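Local coordinates for orotidine-5-phosphate decarboxylase/orotate phosphoribosyltransferase, putative (Ompdcase-oprtase, putative) (PDB 3QW3), which probably catalyses the decarboxylation of orotidine 5'-phosphate to UMP through this domain, one part of a longer bifunctional UMP synthase, at residues Asp87-Thr97 against Asp117-Tyr125; Leu208-Leu216 against Glu246-Ala254. One frame throughout, in Å; residues are numbered along the deposited sequence.

In the fold
Both interactions join neighbouring outer helices of the TIM-barrel decarboxylase domain, on opposite sides of the chain's centre, with nearest atoms about 18 Å apart. Interaction 1 pairs the helices that follow strands 80-85 and 107-110. Interaction 2 pairs helix 208-215, after strand 196-198, with helix 237-253, after strand 223-227 and the short helix 229-232. No helix is shared. Each contact is partly buried, but interaction 1 involves more buried residues and lies beside the second subunit, which reaches several of its residues. Its small side chains let the helices come close, and waters bridge its polar groups. In interaction 2 larger aliphatic side chains fill a wider gap. No other protein chain of the assembly touches it.

Interaction 1 of 2, residues Asp87-Thr97 against Asp117-Tyr125; sequences DIADTADAYAT and DSLQPFMRY
Asp93 OD1 accepts hydrogen bonds from two waters while resting against CB of Pro121 at 3.3 Å. One of these waters also donates to Pro121 O, linking the two helices. Asp93 CG lies beside its own backbone N (chi1 -74°), and this brings the carboxylate to the proline ring. Another water joins Ala89 N to Asp117 O, and a fourth lies between Thr97 OG1 and Tyr125 OH. At the start of segment 87-97, Asp87 O meets Ser118 CA in a CA-H...O contact of 3.2 Å.

The apolar part is built on two alanines. Ala92 CB packs on CG of Pro121 at 3.7 Å. Ala96 CB sits 3.7 Å from Phe122 CD1 and 3.8 Å from Tyr125 CE1. Tyr95 CB meets the edge of the Phe122 ring, near its plane, 3.7 Å from CZ. The small alanines allow the axes to approach to 8.4 Å at a crossing angle of -33°. Beyond the contact, Phe122 reaches Ile108 and Val130 of the barrel strands.

Asp87 OD1 forms a salt bridge with Lys84 NZ of the second subunit. Asp87 and Ile88 close the DxKxxDI signature of OMP decarboxylases, whose second aspartate, as in relatives, reaches the active site of the partner subunit. The contact itself joins two successive outer helices of a TIM barrel.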
ATOM      1  N   ASP A  87       0.374  -3.838   5.380  1.00 19.18           N
ATOM      2  CA  ASP A  87      -0.706  -4.658   5.922  1.00 20.33           C
ATOM      3  C   ASP A  87      -0.153  -5.341   7.156  1.00 21.43           C
ATOM      4  O   ASP A  87       0.928  -5.002   7.606  1.00 21.83           O
ATOM      5  CB  ASP A  87      -1.184  -5.685   4.888  1.00 19.97           C
ATOM      6  CG  ASP A  87      -2.668  -6.010   5.022  1.00 20.27           C
ATOM      7  OD1 ASP A  87      -3.397  -5.906   4.014  1.00 20.80           O
ATOM      8  OD2 ASP A  87      -3.111  -6.368   6.129  1.00 22.06           O
ATOM      9  N   ILE A  88      -0.875  -6.299   7.714  1.00 22.76           N
ATOM     10  CA  ILE A  88      -0.356  -6.984   8.895  1.00 24.06           C
ATOM     11  C   ILE A  88      -0.200  -8.484   8.728  1.00 24.33           C
ATOM     12  O   ILE A  88      -0.655  -9.052   7.733  1.00 24.92           O
ATOM     13  CB  ILE A  88      -1.175  -6.656  10.166  1.00 24.26           C
ATOM     14  CG1 ILE A  88      -2.683  -6.616   9.877  1.00 25.53           C
ATOM     15  CG2 ILE A  88      -0.704  -5.329  10.744  1.00 25.81           C
ATOM     16  CD1 ILE A  88      -3.299  -7.950   9.540  1.00 27.23           C
ATOM     17  N   ALA A  89       0.472  -9.108   9.699  1.00 24.37           N
ATOM     18  CA  ALA A  89       0.505 -10.569   9.857  1.00 24.44           C
ATOM     19  C   ALA A  89       0.828 -11.334   8.574  1.00 24.27           C
ATOM     20  O   ALA A  89       1.764 -10.963   7.850  1.00 24.07           O
ATOM     21  CB  ALA A  89      -0.806 -11.066  10.499  1.00 24.63           C
ATOM     22  N   ASP A  90       0.048 -12.385   8.297  1.00 23.94           N
ATOM     23  CA  ASP A  90       0.253 -13.250   7.136  1.00 23.83           C
ATOM     24  C   ASP A  90       0.189 -12.501   5.813  1.00 22.74           C
ATOM     25  O   ASP A  90       0.862 -12.877   4.851  1.00 22.82           O
ATOM     26  CB  ASP A  90      -0.780 -14.388   7.111  1.00 24.79           C
ATOM     27  CG  ASP A  90      -0.632 -15.355   8.275  1.00 27.49           C
ATOM     28  OD1 ASP A  90       0.306 -15.204   9.095  1.00 31.00           O
ATOM     29  OD2 ASP A  90      -1.471 -16.280   8.364  1.00 32.00           O
ATOM     30  N   THR A  91      -0.638 -11.456   5.760  1.00 21.48           N
ATOM     31  CA  THR A  91      -0.803 -10.673   4.540  1.00 20.18           C
ATOM     32  C   THR A  91       0.497  -9.952   4.205  1.00 19.22           C
ATOM     33  O   THR A  91       0.993 -10.066   3.089  1.00 18.88           O
ATOM     34  CB  THR A  91      -1.973  -9.679   4.648  1.00 19.85           C
ATOM     35  OG1 THR A  91      -3.157 -10.389   5.035  1.00 19.63           O
ATOM     36  CG2 THR A  91      -2.213  -8.983   3.312  1.00 19.52           C
ATOM     37  N   ALA A  92       1.045  -9.226   5.177  1.00 18.98           N
ATOM     38  CA  ALA A  92       2.329  -8.550   4.992  1.00 18.77           C
ATOM     39  C   ALA A  92       3.456  -9.552   4.710  1.00 18.89           C
ATOM     40  O   ALA A  92       4.323  -9.284   3.876  1.00 18.63           O
ATOM     41  CB  ALA A  92       2.659  -7.686   6.191  1.00 19.06           C
ATOM     42  N   ASP A  93       3.423 -10.710   5.382  1.00 18.93           N
ATOM     43  CA  ASP A  93       4.380 -11.798   5.099  1.00 19.08           C
ATOM     44  C   ASP A  93       4.325 -12.214   3.637  1.00 18.53           C
ATOM     45  O   ASP A  93       5.364 -12.479   3.029  1.00 18.47           O
ATOM     46  CB  ASP A  93       4.107 -13.043   5.957  1.00 19.60           C
ATOM     47  CG  ASP A  93       4.525 -12.882   7.409  1.00 21.58           C
ATOM     48  OD1 ASP A  93       5.371 -12.017   7.731  1.00 23.55           O
ATOM     49  OD2 ASP A  93       4.003 -13.659   8.241  1.00 23.26           O
ATOM     50  N   ALA A  94       3.110 -12.290   3.084  1.00 17.55           N
ATOM     51  CA  ALA A  94       2.912 -12.685   1.694  1.00 16.79           C
ATOM     52  C   ALA A  94       3.477 -11.653   0.715  1.00 16.21           C
ATOM     53  O   ALA A  94       4.129 -12.020  -0.262  1.00 16.07           O
ATOM     54  CB  ALA A  94       1.431 -12.943   1.406  1.00 16.87           C
ATOM     55  N   TYR A  95       3.234 -10.371   0.985  1.00 15.92           N
ATOM     56  CA  TYR A  95       3.815  -9.299   0.175  1.00 15.61           C
ATOM     57  C   TYR A  95       5.347  -9.377   0.206  1.00 15.67           C
ATOM     58  O   TYR A  95       6.000  -9.187  -0.820  1.00 15.52           O
ATOM     59  CB  TYR A  95       3.390  -7.921   0.689  1.00 15.38           C
ATOM     60  CG  TYR A  95       1.996  -7.443   0.304  1.00 14.77           C
ATOM     61  CD1 TYR A  95       1.173  -6.845   1.252  1.00 15.16           C
ATOM     62  CD2 TYR A  95       1.519  -7.546  -1.011  1.00 15.04           C
ATOM     63  CE1 TYR A  95      -0.093  -6.370   0.920  1.00 14.81           C
ATOM     64  CE2 TYR A  95       0.236  -7.075  -1.353  1.00 14.03           C
ATOM     65  CZ  TYR A  95      -0.555  -6.495  -0.374  1.00 14.70           C
ATOM     66  OH  TYR A  95      -1.808  -6.016  -0.680  1.00 15.20           O
ATOM     67  N   ALA A  96       5.903  -9.646   1.386  1.00 15.86           N
ATOM     68  CA  ALA A  96       7.361  -9.693   1.566  1.00 16.20           C
ATOM     69  C   ALA A  96       7.949 -10.863   0.794  1.00 16.63           C
ATOM     70  O   ALA A  96       8.912 -10.692   0.044  1.00 16.63           O
ATOM     71  CB  ALA A  96       7.735  -9.775   3.054  1.00 16.03           C
ATOM     72  N   THR A  97       7.357 -12.046   0.961  1.00 17.00           N
ATOM     73  CA  THR A  97       7.807 -13.221   0.219  1.00 17.62           C
ATOM     74  C   THR A  97       7.724 -12.995  -1.289  1.00 17.44           C
ATOM     75  O   THR A  97       8.653 -13.336  -2.028  1.00 17.50           O
ATOM     76  CB  THR A  97       7.038 -14.491   0.639  1.00 17.77           C
ATOM     77  OG1 THR A  97       7.245 -14.711   2.036  1.00 18.81           O
ATOM     78  CG2 THR A  97       7.540 -15.707  -0.133  1.00 19.16           C
ATOM     79  N   ASP A 117       4.378  -3.202  13.626  1.00 23.71           N
ATOM     80  CA  ASP A 117       4.098  -4.606  13.281  1.00 24.36           C
ATOM     81  C   ASP A 117       3.616  -4.812  11.842  1.00 23.75           C
ATOM     82  O   ASP A 117       3.586  -5.941  11.346  1.00 24.04           O
ATOM     83  CB  ASP A 117       3.168  -5.281  14.305  1.00 25.20           C
ATOM     84  CG  ASP A 117       1.913  -4.480  14.586  1.00 27.69           C
ATOM     85  OD1 ASP A 117       1.088  -4.946  15.405  1.00 31.83           O
ATOM     86  OD2 ASP A 117       1.746  -3.390  14.003  1.00 31.03           O
ATOM     87  N   SER A 118       3.250  -3.720  11.174  0.50 23.38           N
ATOM     88  CA  SER A 118       2.942  -3.769   9.749  0.50 22.92           C
ATOM     89  C   SER A 118       4.212  -3.660   8.904  0.50 22.65           C
ATOM     90  O   SER A 118       4.203  -3.975   7.711  0.50 22.66           O
ATOM     91  CB  SER A 118       1.948  -2.672   9.366  0.50 23.00           C
ATOM     92  OG  SER A 118       2.560  -1.396   9.346  0.50 22.87           O
ATOM     93  N   LEU A 119       5.300  -3.215   9.533  1.00 22.19           N
ATOM     94  CA  LEU A 119       6.588  -3.065   8.852  1.00 21.54           C
ATOM     95  C   LEU A 119       7.556  -4.209   9.151  1.00 21.23           C
ATOM     96  O   LEU A 119       8.361  -4.582   8.299  1.00 20.67           O
ATOM     97  CB  LEU A 119       7.217  -1.714   9.216  1.00 21.32           C
ATOM     98  CG  LEU A 119       6.459  -0.473   8.729  1.00 21.29           C
ATOM     99  CD1 LEU A 119       7.043   0.792   9.352  1.00 21.33           C
ATOM    100  CD2 LEU A 119       6.464  -0.389   7.203  1.00 21.46           C
ATOM    101  N   GLN A 120       7.447  -4.770  10.354  1.00 21.46           N
ATOM    102  CA  GLN A 120       8.288  -5.894  10.780  1.00 22.24           C
ATOM    103  C   GLN A 120       8.380  -7.060   9.774  1.00 21.91           C
ATOM    104  O   GLN A 120       9.475  -7.573   9.545  1.00 21.84           O
ATOM    105  CB  GLN A 120       7.874  -6.378  12.181  1.00 22.52           C
ATOM    106  CG  GLN A 120       8.818  -7.408  12.818  1.00 25.36           C
ATOM    107  CD  GLN A 120       8.460  -8.854  12.484  1.00 29.05           C
ATOM    108  OE1 GLN A 120       7.410  -9.140  11.894  1.00 31.05           O
ATOM    109  NE2 GLN A 120       9.340  -9.779  12.867  1.00 30.82           N
ATOM    110  N   PRO A 121       7.246  -7.479   9.162  1.00 21.58           N
ATOM    111  CA  PRO A 121       7.325  -8.573   8.184  1.00 21.47           C
ATOM    112  C   PRO A 121       8.232  -8.281   6.985  1.00 21.45           C
ATOM    113  O   PRO A 121       8.739  -9.208   6.360  1.00 21.42           O
ATOM    114  CB  PRO A 121       5.871  -8.736   7.730  1.00 21.66           C
ATOM    115  CG  PRO A 121       5.083  -8.271   8.899  1.00 21.70           C
ATOM    116  CD  PRO A 121       5.843  -7.094   9.408  1.00 21.66           C
ATOM    117  N   PHE A 122       8.425  -7.007   6.659  1.00 21.57           N
ATOM    118  CA  PHE A 122       9.386  -6.642   5.628  1.00 22.09           C
ATOM    119  C   PHE A 122      10.788  -6.520   6.224  1.00 22.39           C
ATOM    120  O   PHE A 122      11.755  -7.040   5.664  1.00 22.94           O
ATOM    121  CB  PHE A 122       8.965  -5.349   4.929  1.00 22.06           C
ATOM    122  CG  PHE A 122       7.632  -5.443   4.247  1.00 22.51           C
ATOM    123  CD1 PHE A 122       7.497  -6.129   3.040  1.00 23.40           C
ATOM    124  CD2 PHE A 122       6.506  -4.856   4.814  1.00 24.42           C
ATOM    125  CE1 PHE A 122       6.260  -6.221   2.405  1.00 23.26           C
ATOM    126  CE2 PHE A 122       5.260  -4.947   4.187  1.00 24.44           C
ATOM    127  CZ  PHE A 122       5.142  -5.626   2.980  1.00 23.39           C
ATOM    128  N   MET A 123      10.883  -5.876   7.382  1.00 22.70           N
ATOM    129  CA  MET A 123      12.183  -5.556   7.995  1.00 23.33           C
ATOM    130  C   MET A 123      12.913  -6.764   8.586  1.00 23.98           C
ATOM    131  O   MET A 123      14.109  -6.687   8.881  1.00 24.22           O
ATOM    132  CB  MET A 123      12.018  -4.458   9.047  1.00 23.22           C
ATOM    133  CG  MET A 123      11.515  -3.137   8.471  1.00 23.48           C
ATOM    134  SD  MET A 123      11.058  -1.927   9.713  1.00 24.34           S
ATOM    135  CE  MET A 123      10.604  -0.541   8.676  1.00 24.99           C
ATOM    136  N   ARG A 124      12.200  -7.877   8.750  1.00 24.47           N
ATOM    137  CA  ARG A 124      12.795  -9.091   9.323  1.00 25.22           C
ATOM    138  C   ARG A 124      13.790  -9.785   8.380  1.00 25.40           C
ATOM    139  O   ARG A 124      14.510 -10.702   8.794  1.00 25.59           O
ATOM    140  CB  ARG A 124      11.706 -10.062   9.803  1.00 25.52           C
ATOM    141  CG  ARG A 124      10.772 -10.562   8.718  1.00 27.34           C
ATOM    142  CD  ARG A 124       9.638 -11.409   9.301  1.00 30.41           C
ATOM    143  NE  ARG A 124      10.109 -12.683   9.845  1.00 33.74           N
ATOM    144  CZ  ARG A 124      10.304 -13.786   9.126  1.00 35.38           C
ATOM    145  NH1 ARG A 124      10.076 -13.789   7.818  1.00 36.46           N
ATOM    146  NH2 ARG A 124      10.730 -14.893   9.721  1.00 36.37           N
ATOM    147  N   TYR A 125      13.816  -9.354   7.117  1.00 25.49           N
ATOM    148  CA  TYR A 125      14.794  -9.829   6.141  1.00 25.52           C
ATOM    149  C   TYR A 125      16.014  -8.906   6.211  1.00 25.61           C
ATOM    150  O   TYR A 125      15.992  -7.819   5.633  1.00 25.04           O
ATOM    151  CB  TYR A 125      14.230  -9.754   4.719  1.00 25.79           C
ATOM    152  CG  TYR A 125      13.131 -10.731   4.338  1.00 26.18           C
ATOM    153  CD1 TYR A 125      11.840 -10.609   4.856  1.00 26.19           C
ATOM    154  CD2 TYR A 125      13.372 -11.738   3.405  1.00 27.31           C
ATOM    155  CE1 TYR A 125      10.833 -11.490   4.484  1.00 26.29           C
ATOM    156  CE2 TYR A 125      12.370 -12.626   3.025  1.00 27.76           C
ATOM    157  CZ  TYR A 125      11.103 -12.493   3.570  1.00 27.68           C
ATOM    158  OH  TYR A 125      10.114 -13.373   3.191  1.00 28.47           O
TER
HETATM  159  O   HOH W   1       2.251  -8.246  11.726  1.00 29.06           O
HETATM  160  O   HOH W   2       7.824 -11.742   6.498  1.00 24.69           O
HETATM  161  O   HOH W   3       6.378 -11.972  10.220  1.00 40.27           O
HETATM  162  O   HOH W   4       7.881 -13.481   4.566  1.00 28.33           O

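Interaction 2 of 2, residues Leu208-Leu216 against Glu246-Ala254; sequences LKASLDAGL and EEINAIRFA
Glu247 begins the contact with its aliphatic part: CG lies 3.9 Å from CD2 of Leu208. With CG anti to the backbone N (chi1 -170°), the first part of the chain leans on this leucine. The two side chains pass each other at a slant.

Ile248 comes next and faces two leucines. Its CG1 touches Leu208 CD1 at 4.0 Å, the side chains crossing at about a right angle. Its CG2 meets Leu212 CD1 at 4.2 Å. Ile248 also rests on Ile225 of strand 223-227 and on Leu15, so it faces the barrel as well as the neighbouring helix.

Ile251 is the centre of the contact and buries more surface in it than any other residue of the two segments. It is a knob in a hole formed by Leu208, Lys209, Leu212 and Asp213. CD1 reaches into this hole, 3.8 Å from Lys209 CG and 3.9 Å from Leu212 CD1. CG2 packs on Leu212 and approaches Asp213 OD1. Two walls of the hole are tied together, because Lys209 NZ forms a 2.7 Å salt bridge with Asp213 OD2, on the syn lone pair of that oxygen.

Arg252 closes the walk. Only its aliphatic part takes part, with CG 4.1 Å from Leu216 CD1. Its guanidinium group turns to other partners: NE bonds to Gly220 O, and NH1 to Ala11 O and to Asn249 OD1. These bonds fix the guanidinium between its own helix, the end of helix 3-11 and Gly220.

The helix axes stay 10.4 Å apart and cross at -46°. This is aliphatic knob-into-hole packing between neighbouring outer helices that come after the seventh and eighth strands of a TIM barrel.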
ATOM      1  N   LEU A 208      18.161  19.838  -7.696  1.00 34.41           N
ATOM      2  CA  LEU A 208      19.166  18.819  -7.385  1.00 33.33           C
ATOM      3  C   LEU A 208      20.159  19.232  -6.296  1.00 32.59           C
ATOM      4  O   LEU A 208      20.387  18.480  -5.341  1.00 32.38           O
ATOM      5  CB  LEU A 208      19.903  18.379  -8.660  1.00 33.40           C
ATOM      6  CG  LEU A 208      20.889  17.211  -8.559  1.00 33.24           C
ATOM      7  CD1 LEU A 208      20.202  15.932  -8.078  1.00 32.44           C
ATOM      8  CD2 LEU A 208      21.576  16.984  -9.901  1.00 33.20           C
ATOM      9  N   LYS A 209      20.740  20.420  -6.442  1.00 31.35           N
ATOM     10  CA  LYS A 209      21.775  20.904  -5.532  1.00 30.56           C
ATOM     11  C   LYS A 209      21.236  21.109  -4.117  1.00 29.48           C
ATOM     12  O   LYS A 209      21.834  20.646  -3.141  1.00 29.40           O
ATOM     13  CB  LYS A 209      22.375  22.208  -6.062  1.00 30.83           C
ATOM     14  CG  LYS A 209      23.878  22.358  -5.866  1.00 31.98           C
ATOM     15  CD  LYS A 209      24.242  22.692  -4.435  1.00 32.81           C
ATOM     16  CE  LYS A 209      25.525  23.497  -4.361  1.00 33.35           C
ATOM     17  NZ  LYS A 209      25.740  24.019  -2.982  1.00 33.35           N
ATOM     18  N   ALA A 210      20.104  21.801  -4.010  1.00 28.33           N
ATOM     19  CA  ALA A 210      19.479  22.059  -2.711  1.00 27.15           C
ATOM     20  C   ALA A 210      19.109  20.764  -1.987  1.00 26.21           C
ATOM     21  O   ALA A 210      19.287  20.660  -0.771  1.00 25.94           O
ATOM     22  CB  ALA A 210      18.264  22.965  -2.867  1.00 27.46           C
ATOM     23  N   SER A 211      18.619  19.783  -2.745  1.00 25.19           N
ATOM     24  CA  SER A 211      18.238  18.475  -2.204  1.00 24.55           C
ATOM     25  C   SER A 211      19.439  17.740  -1.618  1.00 23.51           C
ATOM     26  O   SER A 211      19.375  17.228  -0.500  1.00 22.99           O
ATOM     27  CB  SER A 211      17.573  17.613  -3.281  1.00 24.86           C
ATOM     28  OG  SER A 211      16.445  18.274  -3.828  1.00 27.67           O
ATOM     29  N   LEU A 212      20.534  17.704  -2.377  1.00 22.47           N
ATOM     30  CA  LEU A 212      21.755  17.037  -1.933  1.00 21.75           C
ATOM     31  C   LEU A 212      22.378  17.724  -0.725  1.00 21.67           C
ATOM     32  O   LEU A 212      22.805  17.063   0.216  1.00 21.24           O
ATOM     33  CB  LEU A 212      22.761  16.914  -3.087  1.00 21.60           C
ATOM     34  CG  LEU A 212      22.371  15.904  -4.174  1.00 21.85           C
ATOM     35  CD1 LEU A 212      23.162  16.121  -5.464  1.00 22.26           C
ATOM     36  CD2 LEU A 212      22.525  14.467  -3.676  1.00 21.74           C
ATOM     37  N   ASP A 213      22.418  19.054  -0.747  1.00 21.67           N
ATOM     38  CA  ASP A 213      22.921  19.819   0.392  1.00 22.24           C
ATOM     39  C   ASP A 213      22.140  19.528   1.673  1.00 22.07           C
ATOM     40  O   ASP A 213      22.719  19.429   2.753  1.00 22.09           O
ATOM     41  CB  ASP A 213      22.891  21.318   0.086  1.00 22.63           C
ATOM     42  CG  ASP A 213      24.003  21.744  -0.854  1.00 24.68           C
ATOM     43  OD1 ASP A 213      24.852  20.903  -1.227  1.00 26.67           O
ATOM     44  OD2 ASP A 213      24.026  22.935  -1.221  1.00 27.44           O
ATOM     45  N   ALA A 214      20.825  19.377   1.540  1.00 22.19           N
ATOM     46  CA  ALA A 214      19.962  19.138   2.691  1.00 22.04           C
ATOM     47  C   ALA A 214      20.013  17.691   3.163  1.00 21.92           C
ATOM     48  O   ALA A 214      19.983  17.429   4.368  1.00 22.37           O
ATOM     49  CB  ALA A 214      18.531  19.532   2.366  1.00 21.90           C
ATOM     50  N   GLY A 215      20.101  16.762   2.213  1.00 21.46           N
ATOM     51  CA  GLY A 215      19.879  15.345   2.496  1.00 21.55           C
ATOM     52  C   GLY A 215      21.078  14.421   2.589  1.00 21.40           C
ATOM     53  O   GLY A 215      20.968  13.332   3.164  1.00 21.56           O
ATOM     54  N   LEU A 216      22.218  14.814   2.018  1.00 20.82           N
ATOM     55  CA  LEU A 216      23.417  13.973   2.109  1.00 20.71           C
ATOM     56  C   LEU A 216      23.910  13.814   3.549  1.00 20.86           C
ATOM     57  O   LEU A 216      23.816  14.742   4.358  1.00 21.39           O
ATOM     58  CB  LEU A 216      24.548  14.504   1.222  1.00 20.53           C
ATOM     59  CG  LEU A 216      24.412  14.316  -0.293  1.00 19.79           C
ATOM     60  CD1 LEU A 216      25.508  15.083  -1.026  1.00 20.16           C
ATOM     61  CD2 LEU A 216      24.435  12.838  -0.691  1.00 18.60           C
ATOM     62  N   GLU A 246      27.077  12.292 -13.144  1.00 17.67           N
ATOM     63  CA  GLU A 246      28.248  13.157 -12.983  1.00 18.26           C
ATOM     64  C   GLU A 246      27.942  14.450 -12.238  1.00 18.10           C
ATOM     65  O   GLU A 246      28.752  14.912 -11.430  1.00 18.15           O
ATOM     66  CB  GLU A 246      28.883  13.455 -14.344  1.00 18.53           C
ATOM     67  CG  GLU A 246      29.518  12.231 -14.981  1.00 19.81           C
ATOM     68  CD  GLU A 246      29.966  12.461 -16.412  1.00 21.95           C
ATOM     69  OE1 GLU A 246      29.742  13.561 -16.963  1.00 24.11           O
ATOM     70  OE2 GLU A 246      30.552  11.526 -16.985  1.00 23.92           O
ATOM     71  N   GLU A 247      26.769  15.024 -12.500  1.00 18.24           N
ATOM     72  CA  GLU A 247      26.335  16.232 -11.811  1.00 18.48           C
ATOM     73  C   GLU A 247      26.158  15.969 -10.319  1.00 17.58           C
ATOM     74  O   GLU A 247      26.563  16.786  -9.496  1.00 17.10           O
ATOM     75  CB  GLU A 247      25.030  16.769 -12.412  1.00 19.07           C
ATOM     76  CG  GLU A 247      24.639  18.160 -11.916  1.00 23.38           C
ATOM     77  CD  GLU A 247      25.734  19.204 -12.132  1.00 28.86           C
ATOM     78  OE1 GLU A 247      26.358  19.228 -13.222  1.00 31.34           O
ATOM     79  OE2 GLU A 247      25.977  20.003 -11.200  1.00 32.17           O
ATOM     80  N   ILE A 248      25.550  14.833  -9.980  1.00 16.94           N
ATOM     81  CA  ILE A 248      25.399  14.440  -8.577  1.00 16.68           C
ATOM     82  C   ILE A 248      26.768  14.319  -7.916  1.00 16.54           C
ATOM     83  O   ILE A 248      26.994  14.907  -6.858  1.00 16.54           O
ATOM     84  CB  ILE A 248      24.613  13.116  -8.424  1.00 16.46           C
ATOM     85  CG1 ILE A 248      23.142  13.331  -8.788  1.00 17.15           C
ATOM     86  CG2 ILE A 248      24.717  12.570  -6.984  1.00 15.97           C
ATOM     87  CD1 ILE A 248      22.386  12.050  -9.061  1.00 17.81           C
ATOM     88  N   ASN A 249      27.675  13.576  -8.555  1.00 16.61           N
ATOM     89  CA  ASN A 249      29.015  13.366  -8.010  1.00 16.50           C
ATOM     90  C   ASN A 249      29.820  14.653  -7.853  1.00 16.70           C
ATOM     91  O   ASN A 249      30.546  14.807  -6.882  1.00 16.59           O
ATOM     92  CB  ASN A 249      29.803  12.356  -8.847  1.00 16.31           C
ATOM     93  CG  ASN A 249      29.315  10.920  -8.656  1.00 16.15           C
ATOM     94  OD1 ASN A 249      28.581  10.608  -7.703  1.00 16.36           O
ATOM     95  ND2 ASN A 249      29.739  10.040  -9.551  1.00 14.07           N
ATOM     96  N   ALA A 250      29.698  15.568  -8.813  1.00 17.16           N
ATOM     97  CA  ALA A 250      30.392  16.856  -8.723  1.00 17.40           C
ATOM     98  C   ALA A 250      29.975  17.625  -7.465  1.00 17.71           C
ATOM     99  O   ALA A 250      30.810  18.243  -6.799  1.00 18.22           O
ATOM    100  CB  ALA A 250      30.149  17.691  -9.990  1.00 17.65           C
ATOM    101  N   ILE A 251      28.686  17.559  -7.128  1.00 17.73           N
ATOM    102  CA  ILE A 251      28.171  18.169  -5.902  1.00 18.19           C
ATOM    103  C   ILE A 251      28.712  17.443  -4.657  1.00 17.91           C
ATOM    104  O   ILE A 251      29.153  18.088  -3.703  1.00 18.48           O
ATOM    105  CB  ILE A 251      26.617  18.254  -5.916  1.00 18.16           C
ATOM    106  CG1 ILE A 251      26.152  19.220  -7.021  1.00 19.29           C
ATOM    107  CG2 ILE A 251      26.062  18.709  -4.558  1.00 18.78           C
ATOM    108  CD1 ILE A 251      24.693  19.042  -7.461  1.00 20.26           C
ATOM    109  N   ARG A 252      28.710  16.112  -4.686  1.00 18.09           N
ATOM    110  CA  ARG A 252      29.268  15.314  -3.593  1.00 18.32           C
ATOM    111  C   ARG A 252      30.749  15.638  -3.351  1.00 18.66           C
ATOM    112  O   ARG A 252      31.176  15.762  -2.203  1.00 18.81           O
ATOM    113  CB  ARG A 252      29.125  13.807  -3.877  1.00 18.28           C
ATOM    114  CG  ARG A 252      27.696  13.269  -4.026  1.00 17.31           C
ATOM    115  CD  ARG A 252      27.726  11.851  -4.602  1.00 17.09           C
ATOM    116  NE  ARG A 252      28.156  10.871  -3.602  1.00 15.88           N
ATOM    117  CZ  ARG A 252      28.468   9.603  -3.856  1.00 12.57           C
ATOM    118  NH1 ARG A 252      28.429   9.113  -5.095  1.00 13.83           N
ATOM    119  NH2 ARG A 252      28.832   8.814  -2.854  1.00 14.97           N
ATOM    120  N   PHE A 253      31.522  15.763  -4.434  1.00 19.49           N
ATOM    121  CA  PHE A 253      32.975  16.002  -4.347  1.00 20.13           C
ATOM    122  C   PHE A 253      33.310  17.374  -3.756  1.00 21.46           C
ATOM    123  O   PHE A 253      34.316  17.530  -3.057  1.00 21.10           O
ATOM    124  CB  PHE A 253      33.635  15.928  -5.735  1.00 19.77           C
ATOM    125  CG  PHE A 253      33.813  14.534  -6.284  1.00 18.30           C
ATOM    126  CD1 PHE A 253      34.232  13.482  -5.477  1.00 18.66           C
ATOM    127  CD2 PHE A 253      33.606  14.291  -7.639  1.00 17.55           C
ATOM    128  CE1 PHE A 253      34.420  12.206  -6.010  1.00 18.08           C
ATOM    129  CE2 PHE A 253      33.784  13.015  -8.181  1.00 18.16           C
ATOM    130  CZ  PHE A 253      34.193  11.974  -7.360  1.00 17.56           C
ATOM    131  N   ALA A 254      32.479  18.364  -4.073  1.00 22.89           N
ATOM    132  CA  ALA A 254      32.721  19.753  -3.678  1.00 25.14           C
ATOM    133  C   ALA A 254      32.736  19.902  -2.163  1.00 26.64           C
ATOM    134  O   ALA A 254      31.922  19.288  -1.467  1.00 27.61           O
ATOM    135  CB  ALA A 254      31.675  20.674  -4.304  1.00 25.15           C
TER